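Local coordinates for dicer Related Helicase (Caenorhabditis elegans, PDB 6M6Q), which probably hydrolyses ATP as an RNA-binding helicase of the RIG-I-like receptor subfamily, the present chain being its N-terminal domain, at residues S57-G62 with E121-T126. Residues are numbered along the deposited sequence; the frame is centred on the assembly and turned at random. Where two conformers were deposited one is given.
Sequences SLFPPG and ECFLNT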
# COMPACT_ATOMS: atom_id res chain seq x y z
N SER B 57 5.35 -12.79 19.49
CA SER B 57 5.02 -11.63 20.36
C SER B 57 4.30 -10.53 19.56
O SER B 57 3.63 -9.66 20.20
CB SER B 57 6.24 -11.09 21.02
OG SER B 57 7.37 -11.22 20.16
N LEU B 58 4.42 -10.55 18.22
CA LEU B 58 3.94 -9.48 17.31
C LEU B 58 2.53 -9.81 16.79
O LEU B 58 1.98 -8.97 16.06
CB LEU B 58 4.92 -9.32 16.16
CG LEU B 58 6.27 -8.71 16.53
CD1 LEU B 58 7.32 -9.14 15.54
CD2 LEU B 58 6.18 -7.18 16.60
N PHE B 59 1.97 -10.95 17.16
CA PHE B 59 0.59 -11.34 16.75
C PHE B 59 -0.21 -11.71 17.98
O PHE B 59 0.35 -12.00 19.02
CB PHE B 59 0.61 -12.50 15.77
CG PHE B 59 1.47 -12.30 14.55
CD1 PHE B 59 2.82 -12.63 14.58
CD2 PHE B 59 0.93 -11.81 13.37
CE1 PHE B 59 3.61 -12.49 13.45
CE2 PHE B 59 1.73 -11.65 12.25
CZ PHE B 59 3.06 -12.01 12.29
N PRO B 60 -1.56 -11.73 17.89
CA PRO B 60 -2.40 -12.21 18.97
C PRO B 60 -2.14 -13.68 19.25
O PRO B 60 -1.83 -14.43 18.33
CB PRO B 60 -3.83 -12.00 18.46
CG PRO B 60 -3.67 -10.91 17.43
CD PRO B 60 -2.34 -11.21 16.77
N PRO B 61 -2.28 -14.13 20.51
CA PRO B 61 -1.94 -15.51 20.90
C PRO B 61 -2.48 -16.59 19.95
O PRO B 61 -3.68 -16.68 19.75
CB PRO B 61 -2.59 -15.64 22.30
CG PRO B 61 -3.54 -14.45 22.39
CD PRO B 61 -2.83 -13.36 21.63
N GLY B 62 -1.58 -17.36 19.36
CA GLY B 62 -1.93 -18.48 18.47
C GLY B 62 -2.03 -18.05 17.01
O GLY B 62 -1.92 -18.93 16.17
N GLU B 121 2.21 -12.44 3.08
CA GLU B 121 2.05 -10.96 3.13
C GLU B 121 1.52 -10.54 4.50
O GLU B 121 1.91 -9.47 4.95
CB GLU B 121 1.15 -10.47 2.00
CG GLU B 121 1.79 -10.61 0.62
CD GLU B 121 2.14 -9.31 -0.07
OE1 GLU B 121 2.57 -9.37 -1.23
OE2 GLU B 121 1.95 -8.24 0.53
N CYS B 122 0.71 -11.37 5.16
CA CYS B 122 0.21 -11.09 6.53
C CYS B 122 1.37 -11.14 7.52
O CYS B 122 1.39 -10.31 8.44
CB CYS B 122 -0.88 -12.06 6.95
SG CYS B 122 -1.43 -11.79 8.66
N PHE B 123 2.30 -12.06 7.34
CA PHE B 123 3.48 -12.20 8.23
C PHE B 123 4.43 -11.01 7.99
O PHE B 123 4.70 -10.26 8.95
CB PHE B 123 4.18 -13.53 8.01
CG PHE B 123 5.56 -13.63 8.59
CD1 PHE B 123 5.76 -13.73 9.95
CD2 PHE B 123 6.66 -13.72 7.76
CE1 PHE B 123 7.03 -13.93 10.47
CE2 PHE B 123 7.93 -13.93 8.28
CZ PHE B 123 8.11 -14.02 9.64
N LEU B 124 4.87 -10.85 6.74
CA LEU B 124 5.92 -9.88 6.34
C LEU B 124 5.46 -8.44 6.67
O LEU B 124 6.28 -7.70 7.21
CB LEU B 124 6.22 -10.04 4.84
CG LEU B 124 6.96 -11.32 4.46
CD1 LEU B 124 7.43 -11.28 3.01
CD2 LEU B 124 8.15 -11.57 5.38
N ASN B 125 4.20 -8.09 6.40
CA ASN B 125 3.69 -6.71 6.61
C ASN B 125 3.54 -6.40 8.11
O ASN B 125 3.41 -5.23 8.43
CB ASN B 125 2.36 -6.47 5.91
CG ASN B 125 2.47 -6.49 4.41
OD1 ASN B 125 3.55 -6.29 3.84
ND2 ASN B 125 1.36 -6.74 3.75
N THR B 126 3.46 -7.42 8.97
CA THR B 126 3.36 -7.28 10.44
C THR B 126 4.75 -7.07 11.04
O THR B 126 4.91 -6.12 11.84
CB THR B 126 2.63 -8.48 11.06
OG1 THR B 126 1.34 -8.62 10.47
CG2 THR B 126 2.44 -8.34 12.55
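The hydroxyl OG1 of T126 gives its proton to the carbonyl O of C122, one helical turn earlier, at 2.6 Å between OG1 and O; the C=O···OG1 angle of 177° puts the donor almost straight out from the carbonyl. The same T126 meets F59 of the loop 57-62, its beta-branch lying obliquely against the far end of the ring. Carbon CE2 of F59 is 3.4 Å from CG2 of T126, and CZ of F59 lies 3.7 Å from that methyl. With CG2 anti to the backbone N and OG1 anti to the carbonyl carbon (chi1 -57°), the methyl and CB meet the ring, while OG1, bonded back to C122, still brushes CE2 of F59. CG2 of T126 also comes 3.6 Å from the carbonyl O of L58, in the short 3-10 segment that precedes F59. The F59 ring, swung beside its own backbone N (chi1 -54°), points its outer carbons at the helix: CZ of F59 touches CD1 of F123 at 4.0 Å, and the C122 carbonyl O sits at the ring edge, near its plane, 4.1 Å from CE2 of F59. A glycine in place of T126 would probably leave the F59 ring without its methyl support and open a gap between loop and helix, besides losing the hydroxyl bond to C122. Carbon contacts dominate this packing within the strandless N-terminal domain, which ties the connection before helix 63-72 to the C-terminal end of helix 94-127. P60 packs on S57, and P61 on P61, of the second subunit. F59 lies between helix 94-127 and L64 and I67 of helix 63-72, while F55 meets the F123 ring edge-to-face and L37 of helix 33-42 backs F123.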